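Local structure of uncharacterized protein AsqI (Emericella nidulans, 5YY3) at residues Arg238-Tyr243 / Phe393-Lys398; Asn249-Ile254 / Arg389-Trp394. The protein catalyses, as a zinc-dependent cyclopenase, the conversion of 4'-methoxycyclopenin into 4'-methoxyviridicatin with release of methyl isocyanate during aspoquinolone biosynthesis. One frame throughout, in Å; residues are numbered along the deposited sequence.

Both contacts join the long loop that follows helix 210-231 to helix 391-410, and both are buried within the hemocyanin-like, metal-binding part of the chain. They overlap at Phe393 and Trp394, with centres about 13 Å apart. Contact 1 grips the helix within its first turns and is the larger and more polar: an arginine side chain and a main-chain carbonyl of the helix bind the loop backbone, while an aromatic cluster forms beside them, its Trp396 lying near the zinc histidines. Contact 2 lies at the start of the same helix, farther from the centre of the chain, and works by ring packing, one tyrosine lying against the capping aspartate and the residues beside it.

Contact 1. Residues Arg238-Tyr243 / Phe393-Lys398; sequences RPWNQY and FWRWYK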
ATOM      1  N   ARG A 238      19.624   2.174   4.335  1.00 20.97           N
ATOM      2  CA  ARG A 238      20.762   1.290   4.079  1.00 23.62           C
ATOM      3  C   ARG A 238      22.002   2.141   3.857  1.00 21.38           C
ATOM      4  O   ARG A 238      22.074   2.896   2.895  1.00 26.15           O
ATOM      5  CB  ARG A 238      20.521   0.383   2.872  1.00 20.73           C
ATOM      6  CG  ARG A 238      21.542  -0.772   2.758  1.00 26.98           C
ATOM      7  CD  ARG A 238      21.550  -1.411   1.349  1.00 28.85           C
ATOM      8  NE  ARG A 238      20.203  -1.403   0.806  1.00 36.43           N
ATOM      9  CZ  ARG A 238      19.883  -1.219  -0.469  1.00 35.56           C
ATOM     10  NH1 ARG A 238      20.808  -1.029  -1.400  1.00 37.70           N
ATOM     11  NH2 ARG A 238      18.607  -1.234  -0.807  1.00 35.46           N
ATOM     12  N   PRO A 239      22.990   2.023   4.742  1.00 22.55           N
ATOM     13  CA  PRO A 239      24.181   2.863   4.548  1.00 22.82           C
ATOM     14  C   PRO A 239      24.933   2.473   3.294  1.00 23.72           C
ATOM     15  O   PRO A 239      24.815   1.335   2.843  1.00 24.46           O
ATOM     16  CB  PRO A 239      25.017   2.595   5.798  1.00 21.56           C
ATOM     17  CG  PRO A 239      24.542   1.264   6.291  1.00 24.80           C
ATOM     18  CD  PRO A 239      23.093   1.153   5.925  1.00 22.73           C
ATOM     19  N   TRP A 240      25.682   3.414   2.733  1.00 22.98           N
ATOM     20  CA  TRP A 240      26.518   3.150   1.567  1.00 20.05           C
ATOM     21  C   TRP A 240      27.840   2.566   2.017  1.00 22.83           C
ATOM     22  O   TRP A 240      28.900   3.166   1.788  1.00 20.02           O
ATOM     23  CB  TRP A 240      26.753   4.441   0.779  1.00 20.73           C
ATOM     24  CG  TRP A 240      27.332   4.228  -0.600  1.00 24.82           C
ATOM     25  CD1 TRP A 240      28.637   4.349  -0.975  1.00 19.74           C
ATOM     26  CD2 TRP A 240      26.607   3.868  -1.781  1.00 25.52           C
ATOM     27  NE1 TRP A 240      28.772   4.088  -2.311  1.00 21.66           N
ATOM     28  CE2 TRP A 240      27.540   3.788  -2.833  1.00 22.35           C
ATOM     29  CE3 TRP A 240      25.255   3.610  -2.052  1.00 19.70           C
ATOM     30  CZ2 TRP A 240      27.171   3.458  -4.131  1.00 22.75           C
ATOM     31  CZ3 TRP A 240      24.888   3.276  -3.332  1.00 20.44           C
ATOM     32  CH2 TRP A 240      25.846   3.200  -4.363  1.00 23.98           C
ATOM     33  N   ASN A 241      27.774   1.419   2.695  1.00 22.77           N
ATOM     34  CA  ASN A 241      28.969   0.764   3.233  1.00 21.93           C
ATOM     35  C   ASN A 241      29.672  -0.102   2.188  1.00 25.87           C
ATOM     36  O   ASN A 241      30.898  -0.237   2.205  1.00 25.92           O
ATOM     37  CB  ASN A 241      28.616  -0.080   4.459  1.00 18.21           C
ATOM     38  CG  ASN A 241      28.375   0.768   5.710  1.00 25.43           C
ATOM     39  OD1 ASN A 241      28.934   1.853   5.852  1.00 23.34           O
ATOM     40  ND2 ASN A 241      27.525   0.279   6.610  1.00 24.32           N
ATOM     41  N   GLN A 242      28.877  -0.687   1.290  1.00 22.51           N
ATOM     42  CA  GLN A 242      29.368  -1.463   0.166  1.00 23.99           C
ATOM     43  C   GLN A 242      29.310  -0.590  -1.103  1.00 22.94           C
ATOM     44  O   GLN A 242      28.237  -0.174  -1.535  1.00 24.89           O
ATOM     45  CB  GLN A 242      28.544  -2.761   0.013  1.00 23.02           C
ATOM     46  CG  GLN A 242      28.449  -3.607   1.312  1.00 25.64           C
ATOM     47  CD  GLN A 242      27.638  -4.918   1.161  1.00 34.29           C
ATOM     48  OE1 GLN A 242      27.040  -5.193   0.108  1.00 30.40           O
ATOM     49  NE2 GLN A 242      27.598  -5.719   2.237  1.00 27.76           N
ATOM     50  N   TYR A 243      30.461  -0.297  -1.692  1.00 24.52           N
ATOM     51  CA  TYR A 243      30.522   0.708  -2.762  1.00 22.99           C
ATOM     52  C   TYR A 243      30.064   0.172  -4.130  1.00 23.06           C
ATOM     53  O   TYR A 243      29.916   0.937  -5.084  1.00 24.69           O
ATOM     54  CB  TYR A 243      31.947   1.284  -2.884  1.00 22.05           C
ATOM     55  CG  TYR A 243      32.436   2.045  -1.674  1.00 20.91           C
ATOM     56  CD1 TYR A 243      31.581   2.327  -0.606  1.00 22.78           C
ATOM     57  CD2 TYR A 243      33.772   2.474  -1.587  1.00 25.61           C
ATOM     58  CE1 TYR A 243      32.036   3.017   0.515  1.00 19.38           C
ATOM     59  CE2 TYR A 243      34.237   3.168  -0.469  1.00 19.35           C
ATOM     60  CZ  TYR A 243      33.359   3.439   0.573  1.00 23.71           C
ATOM     61  OH  TYR A 243      33.796   4.128   1.680  1.00 23.13           O
ATOM     62  N   PHE A 393      22.557  10.698  -1.080  1.00 22.63           N
ATOM     63  CA  PHE A 393      23.488  11.341  -0.163  1.00 20.11           C
ATOM     64  C   PHE A 393      23.199  10.966   1.285  1.00 22.60           C
ATOM     65  O   PHE A 393      24.098  10.976   2.125  1.00 21.47           O
ATOM     66  CB  PHE A 393      23.480  12.855  -0.349  1.00 25.30           C
ATOM     67  CG  PHE A 393      24.117  13.294  -1.646  1.00 28.72           C
ATOM     68  CD1 PHE A 393      23.341  13.595  -2.759  1.00 29.94           C
ATOM     69  CD2 PHE A 393      25.490  13.319  -1.778  1.00 30.10           C
ATOM     70  CE1 PHE A 393      23.927  13.979  -3.953  1.00 29.97           C
ATOM     71  CE2 PHE A 393      26.089  13.691  -2.984  1.00 32.08           C
ATOM     72  CZ  PHE A 393      25.310  14.023  -4.063  1.00 25.67           C
ATOM     73  N   TRP A 394      21.949  10.617   1.577  1.00 23.62           N
ATOM     74  CA  TRP A 394      21.601  10.199   2.926  1.00 21.82           C
ATOM     75  C   TRP A 394      22.213   8.846   3.160  1.00 20.85           C
ATOM     76  O   TRP A 394      22.606   8.530   4.282  1.00 25.00           O
ATOM     77  CB  TRP A 394      20.074  10.204   3.141  1.00 22.18           C
ATOM     78  CG  TRP A 394      19.597  11.616   3.235  1.00 17.70           C
ATOM     79  CD1 TRP A 394      19.117  12.387   2.221  1.00 21.02           C
ATOM     80  CD2 TRP A 394      19.660  12.464   4.391  1.00 18.14           C
ATOM     81  NE1 TRP A 394      18.834  13.654   2.681  1.00 20.78           N
ATOM     82  CE2 TRP A 394      19.158  13.724   4.013  1.00 19.83           C
ATOM     83  CE3 TRP A 394      20.069  12.271   5.717  1.00 19.90           C
ATOM     84  CZ2 TRP A 394      19.060  14.787   4.910  1.00 17.19           C
ATOM     85  CZ3 TRP A 394      19.967  13.319   6.603  1.00 17.02           C
ATOM     86  CH2 TRP A 394      19.459  14.565   6.199  1.00 20.14           C
ATOM     87  N   ARG A 395      22.363   8.063   2.094  1.00 20.59           N
ATOM     88  CA  ARG A 395      23.021   6.768   2.239  1.00 23.11           C
ATOM     89  C   ARG A 395      24.528   6.980   2.462  1.00 21.51           C
ATOM     90  O   ARG A 395      25.157   6.250   3.232  1.00 19.72           O
ATOM     91  CB  ARG A 395      22.742   5.866   1.027  1.00 21.28           C
ATOM     92  CG  ARG A 395      21.237   5.584   0.810  1.00 21.57           C
ATOM     93  CD  ARG A 395      20.995   4.368  -0.113  1.00 20.02           C
ATOM     94  NE  ARG A 395      21.895   3.306   0.298  1.00 24.40           N
ATOM     95  CZ  ARG A 395      22.167   2.226  -0.418  1.00 30.83           C
ATOM     96  NH1 ARG A 395      21.573   2.038  -1.598  1.00 28.40           N
ATOM     97  NH2 ARG A 395      23.039   1.336   0.060  1.00 26.50           N
ATOM     98  N   TRP A 396      25.098   7.999   1.824  1.00 19.03           N
ATOM     99  CA  TRP A 396      26.485   8.346   2.106  1.00 18.37           C
ATOM    100  C   TRP A 396      26.637   8.934   3.524  1.00 23.01           C
ATOM    101  O   TRP A 396      27.550   8.539   4.262  1.00 23.66           O
ATOM    102  CB  TRP A 396      27.033   9.322   1.054  1.00 20.40           C
ATOM    103  CG  TRP A 396      28.507   9.621   1.247  1.00 22.27           C
ATOM    104  CD1 TRP A 396      29.044  10.765   1.751  1.00 22.29           C
ATOM    105  CD2 TRP A 396      29.614   8.754   0.950  1.00 19.65           C
ATOM    106  NE1 TRP A 396      30.417  10.669   1.787  1.00 24.44           N
ATOM    107  CE2 TRP A 396      30.794   9.439   1.298  1.00 21.74           C
ATOM    108  CE3 TRP A 396      29.725   7.454   0.439  1.00 16.96           C
ATOM    109  CZ2 TRP A 396      32.067   8.887   1.144  1.00 23.40           C
ATOM    110  CZ3 TRP A 396      30.986   6.904   0.279  1.00 22.16           C
ATOM    111  CH2 TRP A 396      32.144   7.622   0.629  1.00 19.85           C
ATOM    112  N   TYR A 397      25.760   9.863   3.913  1.00 19.94           N
ATOM    113  CA  TYR A 397      25.828  10.425   5.274  1.00 20.12           C
ATOM    114  C   TYR A 397      25.757   9.317   6.330  1.00 20.64           C
ATOM    115  O   TYR A 397      26.457   9.377   7.339  1.00 20.95           O
ATOM    116  CB  TYR A 397      24.707  11.433   5.534  1.00 19.17           C
ATOM    117  CG  TYR A 397      24.635  12.631   4.596  1.00 21.66           C
ATOM    118  CD1 TYR A 397      25.755  13.092   3.905  1.00 25.20           C
ATOM    119  CD2 TYR A 397      23.427  13.294   4.402  1.00 20.10           C
ATOM    120  CE1 TYR A 397      25.667  14.202   3.046  1.00 24.61           C
ATOM    121  CE2 TYR A 397      23.329  14.393   3.550  1.00 23.23           C
ATOM    122  CZ  TYR A 397      24.451  14.843   2.876  1.00 23.96           C
ATOM    123  OH  TYR A 397      24.337  15.930   2.036  1.00 25.87           O
ATOM    124  N   LYS A 398      24.937   8.292   6.107  1.00 22.31           N
ATOM    125  CA  LYS A 398      24.879   7.228   7.110  1.00 19.39           C
ATOM    126  C   LYS A 398      26.164   6.393   7.081  1.00 22.85           C
ATOM    127  O   LYS A 398      26.563   5.841   8.106  1.00 24.17           O
ATOM    128  CB  LYS A 398      23.654   6.322   6.938  1.00 19.50           C
ATOM    129  CG  LYS A 398      23.537   5.310   8.089  1.00 21.28           C
ATOM    130  CD  LYS A 398      22.159   4.686   8.198  1.00 26.27           C
ATOM    131  CE  LYS A 398      22.167   3.489   9.152  1.00 22.59           C
ATOM    132  NZ  LYS A 398      20.843   2.764   9.172  1.00 30.28           N
TER
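Beside the zinc site of the hemocyanin-like domain, Arg395 of helix 391-410 reaches into the loop Arg238-Tyr243, showing how one buried arginine can fasten an irregular segment by its backbone. Its NE donates to Arg238 O at 2.6 Å, a short bond bent to 139° at the hydrogen, and its NH2 makes a weak bond of 3.3 Å to Pro239 O at the guanidinium edge. The bend at chi3 (44°) turns the planar group between two neighbours: the aliphatic part of Arg238 lies over one face and Trp240 CE3 over the other, 3.8 Å from Arg395 CZ. The return bond runs from Trp240 N to Arg395 O at 2.9 Å. Arg238 runs alongside Arg395, and their NH1 atoms come within 3.2 Å; Asp245 forms a salt bridge with both arginines, probably offsetting the gathered charge, and Glu248 takes the far end of Arg238.

Trp240 also meets Trp396: its CD1 points at the edge of that indole, with Trp240 CD1 3.6 Å from Trp396 CE3. Tyr243 completes this aromatic cluster obliquely, its CE1 4.0 Å from Trp396 CZ3, while its hydroxyl bonds to His399. Elsewhere along the loop, Pro239 CB packs on CG in the extended chain of Lys398, whose amine pairs with Glu226. Trp396, about 7 Å from the side chain of zinc ligand His218, bonds through NE1 to His356 and packs on helix 355-367; helix 288-304 backs Tyr243, helix 210-231 flanks Lys398, and Leu236 of a second subunit packs on Arg238.

Contact 2. Residues Asn249-Ile254 / Arg389-Trp394; sequences NGYAPI and RDPCFW
Tyr251 carries nearly all of this contact, its ring laid against Arg389, Asp390 and Pro391 where a loop turns into helix 391-410. Its chi1 of 165° sets CG opposite the backbone N, which leans the ring to the side of the outgoing chain. The Asp390 carboxylate stacks over one face, shifted off the ring centre, its plane 27° from the ring's and Asp390 OD2 3.4 Å from Tyr251 CD2; Asp390 CA adds a CH-pi contact, 4.1 Å from the ring centroid. Pro391 CD touches Tyr251 CD1 at 3.6 Å, and Tyr251 OH ends 3.5 Å from Arg389 CB.

The aspartate so covered is the N-cap of the helix: its OD1 accepts from Cys392 N at 3.0 Å, nearly straight at 165°. Tyr264, whose backbone pairs with that of Tyr251, bonds to the same oxygen through its hydroxyl. Two bonds and the helix start would probably stabilise the anionic form.

Farther along, Pro253 N lies over the opposite face of the Tyr251 ring. Ile254 then brings CD1 to 4.1 Å from Arg389 NH1, crossing the arginine at about a right angle. That NH1 is held by Asp178 and by the carbonyl of Met456, which lies between strands 443-449 and 461-475.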
ATOM      1  N   ASN A 249      15.869   2.857  -6.183  1.00 30.55           N
ATOM      2  CA  ASN A 249      14.678   3.670  -6.424  1.00 29.61           C
ATOM      3  C   ASN A 249      14.822   4.800  -7.439  1.00 32.82           C
ATOM      4  O   ASN A 249      13.822   5.261  -8.018  1.00 38.02           O
ATOM      5  CB  ASN A 249      14.181   4.247  -5.110  1.00 25.46           C
ATOM      6  CG  ASN A 249      13.557   3.194  -4.248  1.00 30.04           C
ATOM      7  OD1 ASN A 249      12.814   2.349  -4.740  1.00 37.34           O
ATOM      8  ND2 ASN A 249      13.901   3.190  -2.971  1.00 35.25           N
ATOM      9  N   GLY A 250      16.042   5.267  -7.665  1.00 29.70           N
ATOM     10  CA  GLY A 250      16.209   6.303  -8.669  1.00 31.66           C
ATOM     11  C   GLY A 250      15.658   7.622  -8.163  1.00 31.75           C
ATOM     12  O   GLY A 250      14.878   7.663  -7.223  1.00 38.17           O
ATOM     13  N   TYR A 251      16.058   8.717  -8.785  1.00 27.82           N
ATOM     14  CA  TYR A 251      15.743  10.010  -8.225  1.00 26.72           C
ATOM     15  C   TYR A 251      15.522  11.034  -9.310  1.00 27.87           C
ATOM     16  O   TYR A 251      16.260  11.074 -10.296  1.00 27.51           O
ATOM     17  CB  TYR A 251      16.876  10.461  -7.288  1.00 25.23           C
ATOM     18  CG  TYR A 251      16.842  11.926  -6.930  1.00 23.56           C
ATOM     19  CD1 TYR A 251      15.855  12.427  -6.096  1.00 19.98           C
ATOM     20  CD2 TYR A 251      17.804  12.805  -7.412  1.00 21.12           C
ATOM     21  CE1 TYR A 251      15.820  13.755  -5.750  1.00 20.29           C
ATOM     22  CE2 TYR A 251      17.779  14.149  -7.065  1.00 19.89           C
ATOM     23  CZ  TYR A 251      16.779  14.610  -6.232  1.00 23.18           C
ATOM     24  OH  TYR A 251      16.712  15.935  -5.880  1.00 24.21           O
ATOM     25  N   ALA A 252      14.521  11.883  -9.115  1.00 24.16           N
ATOM     26  CA  ALA A 252      14.302  12.995 -10.017  1.00 27.91           C
ATOM     27  C   ALA A 252      14.101  14.275  -9.222  1.00 25.23           C
ATOM     28  O   ALA A 252      13.198  14.343  -8.391  1.00 29.47           O
ATOM     29  CB  ALA A 252      13.095  12.720 -10.904  1.00 32.15           C
ATOM     30  N   PRO A 253      14.931  15.303  -9.477  1.00 29.13           N
ATOM     31  CA  PRO A 253      14.770  16.576  -8.756  1.00 33.91           C
ATOM     32  C   PRO A 253      13.351  17.132  -8.954  1.00 34.75           C
ATOM     33  O   PRO A 253      12.747  16.792  -9.976  1.00 32.81           O
ATOM     34  CB  PRO A 253      15.832  17.487  -9.397  1.00 29.20           C
ATOM     35  CG  PRO A 253      16.783  16.580 -10.066  1.00 27.81           C
ATOM     36  CD  PRO A 253      16.006  15.366 -10.476  1.00 26.60           C
ATOM     37  N   ILE A 254      12.822  17.925  -8.017  1.00 33.20           N
ATOM     38  CA  ILE A 254      11.476  18.482  -8.217  1.00 36.78           C
ATOM     39  C   ILE A 254      11.444  19.287  -9.493  1.00 43.31           C
ATOM     40  O   ILE A 254      12.380  20.042  -9.788  1.00 43.12           O
ATOM     41  CB  ILE A 254      10.986  19.411  -7.110  1.00 38.04           C
ATOM     42  CG1 ILE A 254      11.685  19.144  -5.802  1.00 35.70           C
ATOM     43  CG2 ILE A 254       9.466  19.294  -6.955  1.00 38.60           C
ATOM     44  CD1 ILE A 254      11.102  19.986  -4.760  1.00 39.22           C
ATOM     45  N   ARG A 389      18.520  16.939  -0.871  1.00 22.05           N
ATOM     46  CA  ARG A 389      17.298  16.543  -1.560  1.00 21.65           C
ATOM     47  C   ARG A 389      17.369  15.096  -2.042  1.00 23.49           C
ATOM     48  O   ARG A 389      16.353  14.409  -2.148  1.00 25.50           O
ATOM     49  CB  ARG A 389      17.028  17.450  -2.758  1.00 23.07           C
ATOM     50  CG  ARG A 389      17.146  18.934  -2.504  1.00 24.09           C
ATOM     51  CD  ARG A 389      16.940  19.703  -3.803  1.00 21.31           C
ATOM     52  NE  ARG A 389      16.937  21.130  -3.531  1.00 26.47           N
ATOM     53  CZ  ARG A 389      15.856  21.821  -3.185  1.00 25.55           C
ATOM     54  NH1 ARG A 389      14.683  21.213  -3.100  1.00 25.46           N
ATOM     55  NH2 ARG A 389      15.942  23.123  -2.931  1.00 26.10           N
ATOM     56  N   ASP A 390      18.583  14.645  -2.335  1.00 26.97           N
ATOM     57  CA  ASP A 390      18.825  13.364  -3.001  1.00 25.31           C
ATOM     58  C   ASP A 390      19.013  12.208  -2.000  1.00 24.60           C
ATOM     59  O   ASP A 390      19.861  12.288  -1.114  1.00 25.03           O
ATOM     60  CB  ASP A 390      20.059  13.519  -3.886  1.00 24.17           C
ATOM     61  CG  ASP A 390      20.220  12.398  -4.894  1.00 25.02           C
ATOM     62  OD1 ASP A 390      19.761  11.264  -4.622  1.00 24.01           O
ATOM     63  OD2 ASP A 390      20.843  12.665  -5.953  1.00 22.91           O
ATOM     64  N   PRO A 391      18.217  11.133  -2.133  1.00 23.83           N
ATOM     65  CA  PRO A 391      18.347  10.016  -1.183  1.00 21.25           C
ATOM     66  C   PRO A 391      19.710   9.328  -1.227  1.00 25.29           C
ATOM     67  O   PRO A 391      20.099   8.721  -0.220  1.00 24.73           O
ATOM     68  CB  PRO A 391      17.245   9.042  -1.623  1.00 23.92           C
ATOM     69  CG  PRO A 391      16.250   9.895  -2.332  1.00 23.13           C
ATOM     70  CD  PRO A 391      17.093  10.925  -3.067  1.00 25.04           C
ATOM     71  N   CYS A 392      20.442   9.397  -2.339  1.00 26.19           N
ATOM     72  CA  CYS A 392      21.753   8.736  -2.334  1.00 25.14           C
ATOM     73  C   CYS A 392      22.705   9.400  -1.326  1.00 24.15           C
ATOM     74  O   CYS A 392      23.562   8.732  -0.749  1.00 23.73           O
ATOM     75  CB  CYS A 392      22.383   8.701  -3.737  1.00 25.33           C
ATOM     76  SG  CYS A 392      23.007  10.252  -4.418  1.00 26.49           S
ATOM     77  N   PHE A 393      22.557  10.698  -1.080  1.00 22.63           N
ATOM     78  CA  PHE A 393      23.488  11.341  -0.163  1.00 20.11           C
ATOM     79  C   PHE A 393      23.199  10.966   1.285  1.00 22.60           C
ATOM     80  O   PHE A 393      24.098  10.976   2.125  1.00 21.47           O
ATOM     81  CB  PHE A 393      23.480  12.855  -0.349  1.00 25.30           C
ATOM     82  CG  PHE A 393      24.117  13.294  -1.646  1.00 28.72           C
ATOM     83  CD1 PHE A 393      23.341  13.595  -2.759  1.00 29.94           C
ATOM     84  CD2 PHE A 393      25.490  13.319  -1.778  1.00 30.10           C
ATOM     85  CE1 PHE A 393      23.927  13.979  -3.953  1.00 29.97           C
ATOM     86  CE2 PHE A 393      26.089  13.691  -2.984  1.00 32.08           C
ATOM     87  CZ  PHE A 393      25.310  14.023  -4.063  1.00 25.67           C
ATOM     88  N   TRP A 394      21.949  10.617   1.577  1.00 23.62           N
ATOM     89  CA  TRP A 394      21.601  10.199   2.926  1.00 21.82           C
ATOM     90  C   TRP A 394      22.213   8.846   3.160  1.00 20.85           C
ATOM     91  O   TRP A 394      22.606   8.530   4.282  1.00 25.00           O
ATOM     92  CB  TRP A 394      20.074  10.204   3.141  1.00 22.18           C
ATOM     93  CG  TRP A 394      19.597  11.616   3.235  1.00 17.70           C
ATOM     94  CD1 TRP A 394      19.117  12.387   2.221  1.00 21.02           C
ATOM     95  CD2 TRP A 394      19.660  12.464   4.391  1.00 18.14           C
ATOM     96  NE1 TRP A 394      18.834  13.654   2.681  1.00 20.78           N
ATOM     97  CE2 TRP A 394      19.158  13.724   4.013  1.00 19.83           C
ATOM     98  CE3 TRP A 394      20.069  12.271   5.717  1.00 19.90           C
ATOM     99  CZ2 TRP A 394      19.060  14.787   4.910  1.00 17.19           C
ATOM    100  CZ3 TRP A 394      19.967  13.319   6.603  1.00 17.02           C
ATOM    101  CH2 TRP A 394      19.459  14.565   6.199  1.00 20.14           C
TER